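Local coordinates for glutathione S-transferase family protein (PDB 3LXZ) that probably catalyses the conjugation of reduced glutathione to a wide range of hydrophobic electrophiles, at residues Leu99-Pro104 with Ala128-Gly133; Tyr14-Leu19 with Cys160-Leu165. All blocks are in the same frame, centred on the assembly; numbering follows the deposited sequence.

Contact 1. Residues Leu99-Pro104 with Ala128-Gly133; sequences LYIELP and ADLLAG
Tyr-100 meets Gly-133 through its CB, 3.8 Å from Gly-133 CA, and not through its ring. The ring swings off the interface with Leu-99 CB over the centre of one face, 3.7 Å above the plane, and its OH is hydrogen-bonded to Glu-62 of the second subunit. The carboxylate of Asp-129 has a weak, long ion pair to Arg-47 of the second subunit, while its CB presses against Pro-104 CB at 3.6 Å. Backbone meets backbone directly: Tyr-100 O takes a CA-H...O contact from Gly-133 CA at 3.3 Å, with 158° at the hydrogen. Pro-104 has no N-H to offer the preceding turn, and the helix kinks there; just before, it widens into a pi-type turn at 99-102. Gly-133 fits because it lacks a side chain; a CB would run into Tyr-100 O. Leu-130 reaches in from the flank, its CD2 3.4 Å from Ile-101 O and 4.1 Å from Ile-101 CG2, the two side chains crossing at about a right angle. In Ile-101, CG1 lies beside the backbone N (chi1 -65°) and the chain runs on extended from it, which brings CD1 to 3.7 Å from Gly-133 O. Cut back to an alanine, Ile-101 would lose CG1, CG2 and CD1, which would probably thin the packing over the Gly-133 carbonyl and open a gap beside Leu-130 CD2. Helices 84-106 and 120-140 run roughly antiparallel within the helical C-terminal domain, their short axes 145° apart in direction and 8.0 Å at closest; Ile-101 also touches Ala-166 of helix 154-174, and Leu-130 touches Leu-174 there.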
# COMPACT_ATOMS: atom_id res chain seq x y z
N LEU A 99 4.42 0.44 3.73
CA LEU A 99 3.37 0.67 4.73
C LEU A 99 3.95 0.70 6.14
O LEU A 99 3.39 1.34 7.02
CB LEU A 99 2.33 -0.46 4.68
CG LEU A 99 1.15 -0.29 3.70
CD1 LEU A 99 1.64 -0.07 2.34
CD2 LEU A 99 0.16 -1.47 3.75
N TYR A 100 5.06 -0.01 6.36
CA TYR A 100 5.48 -0.22 7.75
C TYR A 100 6.77 0.48 8.10
O TYR A 100 7.16 0.51 9.29
CB TYR A 100 5.56 -1.72 8.12
CG TYR A 100 4.29 -2.44 7.72
CD1 TYR A 100 3.05 -1.95 8.13
CD2 TYR A 100 4.35 -3.54 6.90
CE1 TYR A 100 1.86 -2.58 7.72
CE2 TYR A 100 3.19 -4.18 6.48
CZ TYR A 100 1.95 -3.69 6.89
OH TYR A 100 0.82 -4.36 6.46
N ILE A 101 7.39 1.10 7.10
CA ILE A 101 8.60 1.92 7.35
C ILE A 101 8.42 3.31 6.79
O ILE A 101 8.44 4.28 7.55
CB ILE A 101 9.90 1.25 6.85
CG1 ILE A 101 10.15 -0.04 7.66
CG2 ILE A 101 11.07 2.24 6.95
CD1 ILE A 101 11.45 -0.74 7.34
N GLU A 102 8.15 3.42 5.49
CA GLU A 102 8.03 4.76 4.89
C GLU A 102 6.88 5.62 5.46
O GLU A 102 7.11 6.75 5.87
CB GLU A 102 7.96 4.66 3.37
CG GLU A 102 8.51 5.99 2.67
CD GLU A 102 7.62 7.23 2.79
OE1 GLU A 102 6.36 7.12 2.82
OE2 GLU A 102 8.20 8.35 2.80
N LEU A 103 5.66 5.08 5.49
CA LEU A 103 4.51 5.85 5.97
C LEU A 103 4.64 6.25 7.43
O LEU A 103 4.42 7.42 7.76
CB LEU A 103 3.17 5.15 5.71
CG LEU A 103 2.83 4.96 4.21
CD1 LEU A 103 1.40 4.41 4.13
CD2 LEU A 103 2.98 6.24 3.40
N PRO A 104 5.02 5.32 8.32
CA PRO A 104 5.19 5.84 9.68
C PRO A 104 6.30 6.89 9.82
O PRO A 104 6.14 7.85 10.57
CB PRO A 104 5.52 4.61 10.53
CG PRO A 104 5.68 3.50 9.62
CD PRO A 104 5.24 3.86 8.24
N ALA A 128 6.56 2.91 17.69
CA ALA A 128 6.10 1.53 17.73
C ALA A 128 6.00 0.98 16.29
O ALA A 128 6.42 -0.17 16.02
CB ALA A 128 4.74 1.43 18.46
N ASP A 129 5.46 1.78 15.38
CA ASP A 129 5.29 1.33 13.98
C ASP A 129 6.64 1.06 13.29
O ASP A 129 6.77 0.07 12.55
CB ASP A 129 4.47 2.34 13.17
CG ASP A 129 3.00 2.29 13.48
OD1 ASP A 129 2.50 1.30 14.06
OD2 ASP A 129 2.30 3.26 13.09
N LEU A 130 7.61 1.94 13.51
CA LEU A 130 8.95 1.77 12.93
C LEU A 130 9.73 0.61 13.50
O LEU A 130 10.34 -0.18 12.78
CB LEU A 130 9.77 3.05 13.03
CG LEU A 130 9.29 4.06 11.99
CD1 LEU A 130 9.75 5.43 12.30
CD2 LEU A 130 9.77 3.61 10.62
N LEU A 131 9.67 0.48 14.82
CA LEU A 131 10.24 -0.69 15.45
C LEU A 131 9.64 -1.97 14.84
O LEU A 131 10.36 -2.92 14.57
CB LEU A 131 10.02 -0.66 16.96
CG LEU A 131 10.94 0.29 17.72
CD1 LEU A 131 10.61 0.18 19.22
CD2 LEU A 131 12.46 -0.00 17.49
N ALA A 132 8.33 -1.99 14.63
CA ALA A 132 7.73 -3.21 14.07
C ALA A 132 8.09 -3.38 12.59
O ALA A 132 8.31 -4.50 12.10
CB ALA A 132 6.20 -3.22 14.29
N GLY A 133 8.20 -2.26 11.89
CA GLY A 133 8.45 -2.31 10.45
C GLY A 133 9.86 -2.80 10.17
O GLY A 133 10.10 -3.60 9.25

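Contact 2. Residues Tyr14-Leu19 with Cys160-Leu165; sequences YNMVKL and CFSVDL
The ring of Phe-161 is the main bump, and it fills a hollow on helix 12-23 between Asn-15, Met-16 and Leu-19. Asn-15 CB lies over the ring in a CH-pi contact, 4.0 Å from the centroid and 11° off the normal; the opposite face carries Cys-160 SG, offset toward the rim. Met-16, present as selenomethionine, forms one wall: its CG comes obliquely to within 3.6 Å of Phe-161 CD2, and the two side chains slide past each other in opposite directions. Leu-19 forms another, bringing CD2 within 3.7 Å of Phe-161 CE2. The hollow belongs to the thioredoxin-like N-terminal domain and the bump to the helical C-terminal domain, so the pair forms part of the interface between the two domains of the glutathione transferase fold. The helices are well separated, with local axes 10.2 Å apart, and side chains bridge that distance. A second projection goes the other way: extended beyond CG, the Met-16 chain brings CE to 3.6 Å from Ser-162 OG, a hydroxyl hydrogen-bonded to Met-158 O. The amide of Asn-15 is held by Ser-9 O through ND2, while Met-198 of helix 198-218 touches both Phe-161 and Leu-19.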
# COMPACT_ATOMS: atom_id res chain seq x y z
N TYR A 14 9.36 9.78 -5.94
CA TYR A 14 9.74 10.17 -7.31
C TYR A 14 11.10 9.55 -7.63
O TYR A 14 11.29 8.99 -8.73
CB TYR A 14 9.80 11.70 -7.41
CG TYR A 14 10.29 12.30 -8.73
CD1 TYR A 14 9.41 12.51 -9.79
CD2 TYR A 14 11.62 12.73 -8.88
CE1 TYR A 14 9.84 13.15 -10.99
CE2 TYR A 14 12.08 13.35 -10.10
CZ TYR A 14 11.19 13.54 -11.13
OH TYR A 14 11.63 14.14 -12.29
N ASN A 15 12.03 9.65 -6.69
CA ASN A 15 13.39 9.15 -6.94
C ASN A 15 13.45 7.64 -7.19
O ASN A 15 14.28 7.14 -7.98
CB ASN A 15 14.37 9.64 -5.85
CG ASN A 15 14.75 11.11 -6.05
OD1 ASN A 15 14.73 11.62 -7.18
ND2 ASN A 15 15.09 11.78 -4.96
N MSE A 16 12.54 6.91 -6.55
CA MSE A 16 12.39 5.47 -6.78
C MSE A 16 12.03 5.17 -8.23
O MSE A 16 12.66 4.32 -8.84
CB MSE A 16 11.34 4.89 -5.82
CG MSE A 16 11.71 4.89 -4.32
SE MSE A 16 10.02 4.43 -3.40
CE MSE A 16 10.23 5.39 -1.67
N VAL A 17 11.03 5.86 -8.79
CA VAL A 17 10.72 5.66 -10.20
C VAL A 17 11.88 6.09 -11.09
O VAL A 17 12.23 5.38 -12.03
CB VAL A 17 9.42 6.32 -10.59
CG1 VAL A 17 9.12 6.05 -12.08
CG2 VAL A 17 8.28 5.68 -9.71
N LYS A 18 12.45 7.26 -10.79
CA LYS A 18 13.57 7.79 -11.56
C LYS A 18 14.73 6.81 -11.63
O LYS A 18 15.27 6.55 -12.74
CB LYS A 18 13.98 9.14 -10.99
CG LYS A 18 15.15 9.85 -11.67
CD LYS A 18 15.15 11.33 -11.23
CE LYS A 18 16.34 12.12 -11.78
NZ LYS A 18 16.31 13.50 -11.20
N LEU A 19 15.10 6.20 -10.49
CA LEU A 19 16.16 5.20 -10.51
C LEU A 19 15.81 4.00 -11.39
O LEU A 19 16.67 3.48 -12.10
CB LEU A 19 16.55 4.75 -9.11
CG LEU A 19 17.76 3.83 -8.96
CD1 LEU A 19 19.00 4.41 -9.68
CD2 LEU A 19 18.03 3.65 -7.46
N CYS A 160 15.94 1.67 -0.58
CA CYS A 160 17.05 2.59 -0.48
C CYS A 160 16.59 4.05 -0.33
O CYS A 160 17.32 4.86 0.20
CB CYS A 160 18.06 2.37 -1.59
SG CYS A 160 17.55 3.09 -3.08
N PHE A 161 15.35 4.36 -0.75
CA PHE A 161 14.81 5.70 -0.58
C PHE A 161 13.77 5.83 0.53
O PHE A 161 13.22 6.93 0.72
CB PHE A 161 14.23 6.23 -1.91
CG PHE A 161 15.25 6.42 -2.99
CD1 PHE A 161 16.22 7.43 -2.89
CD2 PHE A 161 15.20 5.65 -4.16
CE1 PHE A 161 17.14 7.62 -3.94
CE2 PHE A 161 16.12 5.85 -5.20
CZ PHE A 161 17.09 6.81 -5.08
N SER A 162 13.52 4.75 1.28
CA SER A 162 12.72 4.86 2.52
C SER A 162 13.60 4.76 3.78
O SER A 162 13.43 5.52 4.76
CB SER A 162 11.69 3.72 2.57
OG SER A 162 10.77 3.83 1.50
N VAL A 163 14.49 3.79 3.78
CA VAL A 163 15.24 3.43 5.00
C VAL A 163 16.22 4.55 5.41
O VAL A 163 16.41 4.79 6.61
CB VAL A 163 15.92 2.04 4.88
CG1 VAL A 163 16.84 1.78 6.06
CG2 VAL A 163 14.84 0.91 4.85
N ASP A 164 16.78 5.26 4.42
CA ASP A 164 17.59 6.48 4.70
C ASP A 164 16.78 7.54 5.45
O ASP A 164 17.22 8.06 6.49
CB ASP A 164 18.18 7.09 3.41
CG ASP A 164 17.11 7.53 2.39
OD1 ASP A 164 16.00 6.94 2.38
OD2 ASP A 164 17.38 8.47 1.60
N LEU A 165 15.60 7.87 4.94
CA LEU A 165 14.75 8.83 5.63
C LEU A 165 14.23 8.33 6.95
O LEU A 165 14.10 9.12 7.91
CB LEU A 165 13.60 9.24 4.72
CG LEU A 165 14.02 9.92 3.41
CD1 LEU A 165 12.76 10.44 2.72
CD2 LEU A 165 15.05 11.06 3.64

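In the fold
Along the chain the segments come in the order 14-19, 99-104, 128-133, 160-165, so contact 1 is nested inside the loop closed by contact 2. Contact 1 joins helices 84-106 and 120-140 within the helical domain, beside the second subunit; contact 2 joins helices 12-23 and 154-174 across the two domains, near the centre of the chain. Helices 120-140 and 154-174 follow each other in sequence. The contact centres lie about 16 Å apart, yet Glu-102 CG packs at 3.3 Å against Ser-162 OG. Glutathione-binding residues lie near both: Arg-106, salt-bridged to Glu-102, by contact 1, and Thr-63 and Ser-11 by contact 2, consistent with a site built from both domains.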